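Local coordinates for protein post-proline cleaving enzyme (Rickettsia typhi, PDB 4HVT) that probably acts as a serine-type oligopeptidase that cuts peptides after proline, its catalytic hydrolase domain being paired with a beta-propeller, at residues F234-A245 / F259-D270. Sequence-based numbering, arbitrary orientation.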
ATOM      1  N   PHE A 234     -10.676   0.026 -25.704  1.00 13.77           N
ATOM      2  CA  PHE A 234     -10.422   1.346 -25.155  1.00 14.79           C
ATOM      3  C   PHE A 234      -8.922   1.551 -25.114  1.00 14.56           C
ATOM      4  O   PHE A 234      -8.206   0.594 -24.881  1.00 13.29           O
ATOM      5  CB  PHE A 234     -11.037   1.531 -23.760  1.00 16.32           C
ATOM      6  CG  PHE A 234     -11.126   2.972 -23.368  1.00 19.13           C
ATOM      7  CD1 PHE A 234     -11.950   3.848 -24.087  1.00 23.02           C
ATOM      8  CD2 PHE A 234     -10.278   3.496 -22.387  1.00 21.17           C
ATOM      9  CE1 PHE A 234     -11.982   5.233 -23.790  1.00 24.95           C
ATOM     10  CE2 PHE A 234     -10.301   4.834 -22.079  1.00 21.73           C
ATOM     11  CZ  PHE A 234     -11.147   5.713 -22.766  1.00 24.87           C
ATOM     12  N   GLU A 235      -8.484   2.786 -25.408  1.00 15.03           N
ATOM     13  CA  GLU A 235      -7.071   3.147 -25.308  1.00 15.94           C
ATOM     14  C   GLU A 235      -6.942   4.548 -24.772  1.00 15.11           C
ATOM     15  O   GLU A 235      -7.749   5.435 -25.119  1.00 16.72           O
ATOM     16  CB  GLU A 235      -6.354   3.020 -26.649  1.00 18.39           C
ATOM     17  CG  GLU A 235      -4.875   3.327 -26.579  1.00 21.78           C
ATOM     18  CD  GLU A 235      -4.218   3.395 -27.968  1.00 25.80           C
ATOM     19  OE1 GLU A 235      -4.499   2.521 -28.803  1.00 28.04           O
ATOM     20  OE2 GLU A 235      -3.424   4.325 -28.202  1.00 30.86           O
ATOM     21  N   VAL A 236      -6.005   4.770 -23.851  1.00 13.20           N
ATOM     22  CA  VAL A 236      -5.750   6.144 -23.399  1.00 12.79           C
ATOM     23  C   VAL A 236      -4.492   6.736 -24.048  1.00 12.84           C
ATOM     24  O   VAL A 236      -3.563   6.014 -24.454  1.00 12.41           O
ATOM     25  CB  VAL A 236      -5.601   6.229 -21.850  1.00 12.22           C
ATOM     26  CG1 VAL A 236      -6.879   5.827 -21.127  1.00 12.32           C
ATOM     27  CG2 VAL A 236      -4.434   5.409 -21.377  1.00 12.01           C
ATOM     28  N   PRO A 237      -4.415   8.089 -24.104  1.00 13.83           N
ATOM     29  CA  PRO A 237      -3.176   8.704 -24.575  1.00 14.46           C
ATOM     30  C   PRO A 237      -1.954   8.338 -23.733  1.00 14.75           C
ATOM     31  O   PRO A 237      -2.051   8.038 -22.535  1.00 13.79           O
ATOM     32  CB  PRO A 237      -3.471  10.227 -24.448  1.00 14.70           C
ATOM     33  CG  PRO A 237      -4.959  10.339 -24.476  1.00 14.70           C
ATOM     34  CD  PRO A 237      -5.401   9.098 -23.716  1.00 14.10           C
ATOM     35  N   LYS A 238      -0.778   8.431 -24.364  1.00 16.22           N
ATOM     36  CA  LYS A 238       0.481   8.168 -23.720  1.00 16.68           C
ATOM     37  C   LYS A 238       0.707   9.009 -22.478  1.00 14.98           C
ATOM     38  O   LYS A 238       1.395   8.570 -21.550  1.00 14.42           O
ATOM     39  CB  LYS A 238       1.660   8.479 -24.717  1.00 21.13           C
ATOM     40  CG  LYS A 238       2.536   7.270 -24.874  1.00 26.22           C
ATOM     41  CD  LYS A 238       1.740   6.211 -25.642  1.00 30.47           C
ATOM     42  CE  LYS A 238       2.567   5.537 -26.718  1.00 33.81           C
ATOM     43  NZ  LYS A 238       3.123   4.243 -26.226  1.00 33.98           N
ATOM     44  N   GLU A 239       0.154  10.225 -22.452  1.00 14.31           N
ATOM     45  CA  GLU A 239       0.410  11.160 -21.359  1.00 14.73           C
ATOM     46  C   GLU A 239      -0.455  10.808 -20.154  1.00 13.31           C
ATOM     47  O   GLU A 239      -0.187  11.285 -19.085  1.00 12.58           O
ATOM     48  CB  GLU A 239       0.089  12.617 -21.787  1.00 16.78           C
ATOM     49  CG  GLU A 239       0.965  13.159 -22.940  1.00 19.87           C
ATOM     50  CD  GLU A 239       0.638  12.655 -24.357  1.00 21.84           C
ATOM     51  OE1 GLU A 239      -0.440  12.022 -24.632  1.00 18.92           O
ATOM     52  OE2 GLU A 239       1.557  12.890 -25.197  1.00 25.63           O
ATOM     53  N   TYR A 240      -1.503   9.992 -20.343  1.00 11.98           N
ATOM     54  CA  TYR A 240      -2.286   9.516 -19.171  1.00 11.27           C
ATOM     55  C   TYR A 240      -1.431   8.532 -18.353  1.00 10.58           C
ATOM     56  O   TYR A 240      -0.413   8.054 -18.816  1.00 10.49           O
ATOM     57  CB  TYR A 240      -3.604   8.845 -19.586  1.00 11.22           C
ATOM     58  CG  TYR A 240      -4.740   9.741 -19.964  1.00 11.54           C
ATOM     59  CD1 TYR A 240      -4.538  10.953 -20.584  1.00 12.51           C
ATOM     60  CD2 TYR A 240      -6.046   9.386 -19.658  1.00 11.98           C
ATOM     61  CE1 TYR A 240      -5.584  11.758 -20.967  1.00 13.01           C
ATOM     62  CE2 TYR A 240      -7.089  10.209 -19.974  1.00 12.31           C
ATOM     63  CZ  TYR A 240      -6.858  11.404 -20.644  1.00 13.07           C
ATOM     64  OH  TYR A 240      -7.933  12.207 -20.977  1.00 13.73           O
ATOM     65  N   ILE A 241      -1.837   8.260 -17.121  1.00 10.22           N
ATOM     66  CA  ILE A 241      -1.058   7.367 -16.250  1.00 10.01           C
ATOM     67  C   ILE A 241      -1.414   5.913 -16.537  1.00 10.02           C
ATOM     68  O   ILE A 241      -0.518   5.088 -16.818  1.00  9.68           O
ATOM     69  CB  ILE A 241      -1.281   7.675 -14.766  1.00 10.13           C
ATOM     70  CG1 ILE A 241      -1.105   9.192 -14.502  1.00 10.49           C
ATOM     71  CG2 ILE A 241      -0.306   6.883 -13.901  1.00 10.33           C
ATOM     72  CD1 ILE A 241       0.137   9.836 -15.114  1.00 10.79           C
ATOM     73  N   TYR A 242      -2.715   5.576 -16.404  1.00  9.77           N
ATOM     74  CA  TYR A 242      -3.114   4.173 -16.596  1.00  9.99           C
ATOM     75  C   TYR A 242      -4.602   4.117 -16.939  1.00  9.98           C
ATOM     76  O   TYR A 242      -5.292   5.131 -16.818  1.00  9.32           O
ATOM     77  CB  TYR A 242      -2.806   3.276 -15.393  1.00 10.30           C
ATOM     78  CG  TYR A 242      -3.594   3.635 -14.185  1.00 10.63           C
ATOM     79  CD1 TYR A 242      -4.936   3.247 -14.060  1.00 11.78           C
ATOM     80  CD2 TYR A 242      -3.034   4.405 -13.168  1.00 11.94           C
ATOM     81  CE1 TYR A 242      -5.710   3.611 -12.970  1.00 12.39           C
ATOM     82  CE2 TYR A 242      -3.823   4.797 -12.061  1.00 12.46           C
ATOM     83  CZ  TYR A 242      -5.137   4.373 -11.966  1.00 12.83           C
ATOM     84  OH  TYR A 242      -5.957   4.807 -10.932  1.00 13.87           O
ATOM     85  N   VAL A 243      -5.041   2.931 -17.391  1.00 10.12           N
ATOM     86  CA  VAL A 243      -6.462   2.636 -17.536  1.00 10.20           C
ATOM     87  C   VAL A 243      -6.794   1.322 -16.844  1.00  9.79           C
ATOM     88  O   VAL A 243      -6.003   0.378 -16.882  1.00 10.23           O
ATOM     89  CB  VAL A 243      -6.905   2.605 -19.001  1.00 10.85           C
ATOM     90  CG1 VAL A 243      -6.336   1.436 -19.788  1.00 11.27           C
ATOM     91  CG2 VAL A 243      -8.414   2.530 -19.074  1.00 10.85           C
ATOM     92  N   SER A 244      -7.933   1.280 -16.191  1.00  9.69           N
ATOM     93  CA  SER A 244      -8.352   0.068 -15.456  1.00  9.36           C
ATOM     94  C   SER A 244      -9.817  -0.227 -15.758  1.00  9.02           C
ATOM     95  O   SER A 244     -10.535   0.646 -16.169  1.00  8.88           O
ATOM     96  CB  SER A 244      -8.148   0.214 -13.951  1.00  9.44           C
ATOM     97  OG  SER A 244      -9.037   1.162 -13.371  1.00  9.78           O
ATOM     98  N   ALA A 245     -10.209  -1.476 -15.528  1.00  8.98           N
ATOM     99  CA  ALA A 245     -11.602  -1.924 -15.620  1.00  8.73           C
ATOM    100  C   ALA A 245     -11.899  -2.665 -14.346  1.00  8.60           C
ATOM    101  O   ALA A 245     -11.028  -3.268 -13.737  1.00  9.17           O
ATOM    102  CB  ALA A 245     -11.819  -2.834 -16.808  1.00  8.92           C
ATOM    103  N   PHE A 259     -16.957  -0.507 -14.825  1.00  8.47           N
ATOM    104  CA  PHE A 259     -16.419   0.811 -14.576  1.00  8.06           C
ATOM    105  C   PHE A 259     -15.063   0.870 -15.227  1.00  7.93           C
ATOM    106  O   PHE A 259     -14.159   0.141 -14.853  1.00  7.60           O
ATOM    107  CB  PHE A 259     -16.341   1.007 -13.055  1.00  7.94           C
ATOM    108  CG  PHE A 259     -15.750   2.350 -12.605  1.00  7.69           C
ATOM    109  CD1 PHE A 259     -16.442   3.541 -12.797  1.00  7.71           C
ATOM    110  CD2 PHE A 259     -14.581   2.389 -11.937  1.00  7.59           C
ATOM    111  CE1 PHE A 259     -15.949   4.749 -12.363  1.00  7.67           C
ATOM    112  CE2 PHE A 259     -14.091   3.611 -11.463  1.00  7.48           C
ATOM    113  CZ  PHE A 259     -14.750   4.784 -11.685  1.00  7.65           C
ATOM    114  N   ILE A 260     -14.923   1.785 -16.171  1.00  8.13           N
ATOM    115  CA  ILE A 260     -13.626   2.019 -16.855  1.00  8.50           C
ATOM    116  C   ILE A 260     -13.085   3.305 -16.319  1.00  8.23           C
ATOM    117  O   ILE A 260     -13.787   4.309 -16.343  1.00  8.21           O
ATOM    118  CB  ILE A 260     -13.820   2.124 -18.345  1.00  9.23           C
ATOM    119  CG1 ILE A 260     -14.224   0.714 -18.878  1.00 10.19           C
ATOM    120  CG2 ILE A 260     -12.559   2.613 -19.010  1.00  9.35           C
ATOM    121  CD1 ILE A 260     -14.461   0.728 -20.361  1.00 11.11           C
ATOM    122  N   SER A 261     -11.852   3.266 -15.802  1.00  8.37           N
ATOM    123  CA  SER A 261     -11.257   4.404 -15.155  1.00  8.72           C
ATOM    124  C   SER A 261      -9.888   4.723 -15.794  1.00  8.80           C
ATOM    125  O   SER A 261      -8.971   3.929 -15.729  1.00  8.79           O
ATOM    126  CB  SER A 261     -11.168   4.142 -13.655  1.00  9.14           C
ATOM    127  OG  SER A 261     -10.626   5.243 -12.931  1.00  9.92           O
ATOM    128  N   ALA A 262      -9.833   5.900 -16.404  1.00  8.71           N
ATOM    129  CA  ALA A 262      -8.629   6.425 -17.058  1.00  9.05           C
ATOM    130  C   ALA A 262      -8.051   7.528 -16.175  1.00  9.24           C
ATOM    131  O   ALA A 262      -8.596   8.599 -16.059  1.00  9.55           O
ATOM    132  CB  ALA A 262      -8.941   6.969 -18.432  1.00  9.49           C
ATOM    133  N   ASN A 263      -6.929   7.229 -15.586  1.00  9.14           N
ATOM    134  CA  ASN A 263      -6.293   8.136 -14.654  1.00  9.80           C
ATOM    135  C   ASN A 263      -5.364   9.047 -15.506  1.00 10.49           C
ATOM    136  O   ASN A 263      -4.424   8.557 -16.145  1.00 10.45           O
ATOM    137  CB  ASN A 263      -5.535   7.346 -13.611  1.00 10.00           C
ATOM    138  CG  ASN A 263      -4.973   8.253 -12.528  1.00 10.63           C
ATOM    139  OD1 ASN A 263      -4.472   9.318 -12.856  1.00 12.12           O
ATOM    140  ND2 ASN A 263      -5.077   7.876 -11.277  1.00 10.33           N
ATOM    141  N   LYS A 264      -5.722  10.327 -15.560  1.00 11.09           N
ATOM    142  CA  LYS A 264      -5.032  11.292 -16.431  1.00 12.57           C
ATOM    143  C   LYS A 264      -3.696  11.750 -15.830  1.00 11.85           C
ATOM    144  O   LYS A 264      -2.660  11.776 -16.515  1.00 11.69           O
ATOM    145  CB  LYS A 264      -5.919  12.505 -16.652  1.00 14.87           C
ATOM    146  CG  LYS A 264      -7.344  12.202 -17.119  1.00 19.24           C
ATOM    147  CD  LYS A 264      -8.166  13.513 -17.113  1.00 23.79           C
ATOM    148  CE  LYS A 264      -7.720  14.429 -18.248  1.00 28.80           C
ATOM    149  NZ  LYS A 264      -8.247  15.823 -18.091  1.00 34.45           N
ATOM    150  N   ASP A 265      -3.725  12.184 -14.593  1.00 11.71           N
ATOM    151  CA  ASP A 265      -2.539  12.825 -13.954  1.00 11.99           C
ATOM    152  C   ASP A 265      -2.330  12.477 -12.481  1.00 12.30           C
ATOM    153  O   ASP A 265      -1.705  13.244 -11.715  1.00 12.96           O
ATOM    154  CB  ASP A 265      -2.661  14.334 -14.147  1.00 13.05           C
ATOM    155  CG  ASP A 265      -3.763  14.957 -13.288  1.00 14.15           C
ATOM    156  OD1 ASP A 265      -4.449  14.236 -12.568  1.00 13.52           O
ATOM    157  OD2 ASP A 265      -3.898  16.207 -13.317  1.00 18.08           O
ATOM    158  N   PHE A 266      -2.767  11.266 -12.129  1.00 10.93           N
ATOM    159  CA  PHE A 266      -2.708  10.692 -10.799  1.00 11.57           C
ATOM    160  C   PHE A 266      -3.979  11.011  -9.977  1.00 11.16           C
ATOM    161  O   PHE A 266      -4.521  10.103  -9.329  1.00 11.16           O
ATOM    162  CB  PHE A 266      -1.445  11.039 -10.024  1.00 12.41           C
ATOM    163  CG  PHE A 266      -1.120  10.012  -8.984  1.00 13.25           C
ATOM    164  CD1 PHE A 266      -0.413   8.885  -9.336  1.00 14.32           C
ATOM    165  CD2 PHE A 266      -1.581  10.168  -7.692  1.00 13.96           C
ATOM    166  CE1 PHE A 266      -0.160   7.903  -8.372  1.00 15.16           C
ATOM    167  CE2 PHE A 266      -1.333   9.181  -6.721  1.00 14.70           C
ATOM    168  CZ  PHE A 266      -0.587   8.090  -7.074  1.00 15.08           C
ATOM    169  N   TYR A 267      -4.437  12.272 -10.004  1.00 10.36           N
ATOM    170  CA  TYR A 267      -5.589  12.739  -9.187  1.00 10.12           C
ATOM    171  C   TYR A 267      -6.850  13.000  -9.968  1.00 10.04           C
ATOM    172  O   TYR A 267      -7.953  12.939  -9.401  1.00 10.13           O
ATOM    173  CB  TYR A 267      -5.212  14.004  -8.385  1.00 10.26           C
ATOM    174  CG  TYR A 267      -4.131  13.699  -7.370  1.00 10.22           C
ATOM    175  CD1 TYR A 267      -4.387  12.962  -6.233  1.00 10.07           C
ATOM    176  CD2 TYR A 267      -2.805  14.091  -7.623  1.00 10.40           C
ATOM    177  CE1 TYR A 267      -3.368  12.629  -5.341  1.00 10.32           C
ATOM    178  CE2 TYR A 267      -1.782  13.758  -6.739  1.00 10.41           C
ATOM    179  CZ  TYR A 267      -2.077  13.026  -5.595  1.00 10.42           C
ATOM    180  OH  TYR A 267      -1.029  12.684  -4.725  1.00 11.28           O
ATOM    181  N   ASN A 268      -6.749  13.223 -11.281  1.00 10.39           N
ATOM    182  CA  ASN A 268      -7.918  13.457 -12.132  1.00 10.31           C
ATOM    183  C   ASN A 268      -8.136  12.344 -13.144  1.00 10.26           C
ATOM    184  O   ASN A 268      -7.184  11.735 -13.589  1.00 10.08           O
ATOM    185  CB  ASN A 268      -7.772  14.793 -12.896  1.00 11.15           C
ATOM    186  CG  ASN A 268      -7.757  15.984 -11.949  1.00 11.82           C
ATOM    187  OD1 ASN A 268      -8.802  16.410 -11.434  1.00 12.25           O
ATOM    188  ND2 ASN A 268      -6.590  16.523 -11.731  1.00 12.40           N
ATOM    189  N   TYR A 269      -9.407  12.078 -13.459  1.00  9.95           N
ATOM    190  CA  TYR A 269      -9.779  10.949 -14.202  1.00  9.96           C
ATOM    191  C   TYR A 269     -10.809  11.283 -15.265  1.00 10.53           C
ATOM    192  O   TYR A 269     -11.583  12.247 -15.098  1.00 11.06           O
ATOM    193  CB  TYR A 269     -10.454   9.939 -13.255  1.00  9.72           C
ATOM    194  CG  TYR A 269      -9.625   9.367 -12.161  1.00  9.57           C
ATOM    195  CD1 TYR A 269      -9.352  10.116 -10.997  1.00  9.69           C
ATOM    196  CD2 TYR A 269      -9.183   8.057 -12.230  1.00  9.28           C
ATOM    197  CE1 TYR A 269      -8.632   9.534  -9.957  1.00  9.99           C
ATOM    198  CE2 TYR A 269      -8.457   7.495 -11.213  1.00  9.71           C
ATOM    199  CZ  TYR A 269      -8.204   8.236 -10.073  1.00  9.93           C
ATOM    200  OH  TYR A 269      -7.477   7.660  -9.046  1.00 11.44           O
ATOM    201  N   ASP A 270     -10.849  10.444 -16.321  1.00 10.92           N
ATOM    202  CA  ASP A 270     -11.999  10.257 -17.186  1.00 11.26           C
ATOM    203  C   ASP A 270     -12.556   8.882 -16.871  1.00 10.43           C
ATOM    204  O   ASP A 270     -11.866   7.912 -17.025  1.00 10.19           O
ATOM    205  CB  ASP A 270     -11.633  10.223 -18.668  1.00 12.60           C
ATOM    206  CG  ASP A 270     -11.081  11.508 -19.169  1.00 14.20           C
ATOM    207  OD1 ASP A 270     -11.467  12.590 -18.645  1.00 16.65           O
ATOM    208  OD2 ASP A 270     -10.326  11.411 -20.147  1.00 15.19           O
TER
HETATM  209  O   HOH W   1      -0.634  13.515 -17.050  1.00 18.41           O
HETATM  210  O   HOH W   2     -11.793   0.420 -13.160  1.00 12.75           O
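Asn263 lies at the heart of this strand pairing, its CB set over one face of the Tyr242 ring, 3.6 Å from the centroid and 20° off the ring normal. Tyr242 brings its ring there through a chi1 of 65°, which places CG between the backbone N and the carbonyl carbon. The amide of Asn263 is then fixed on three counts: OD1 takes the Phe266 N-H on a lone pair at 2.7 Å, an Asx motif, while ND2 donates to Phe266 O and, weakly, to Tyr242 OH. Backbone bonding is irregular at the same point. Asn263 O receives Ile241 N at 2.8 Å and, more weakly, Tyr242 N, the two residues facing one and thus forming a classic beta bulge. Beyond it the antiparallel ladder runs regularly through the Ser244–Ser261 pair. These are the first two strands of a four-stranded antiparallel sheet, one blade of the N-terminal beta-propeller, and the approach from 234-235 to 242 is the crossing from the preceding blade. Between the blades, on the face carrying Val243 and Ile260, packing is close and apolar: Val236 CG1 presses on Ala262 CB at 3.6 Å, and Leu218 of the preceding blade touches Val243, Ala245 and Ile260. Tyr240 is sandwiched, with Pro237 CD over the centre of one face and the Lys264 backbone and CG against the other, and its hydroxyl donates to Asp270 OD2 at 2.7 Å, with the ring and carboxylate planes 54° apart. The ends of the contact are looser and hydrated. At the turn, one water donates to both Glu239 O and Lys264 O, whereas at the far end another joins Ser244 OG to Phe259 O, 2.9 Å from each.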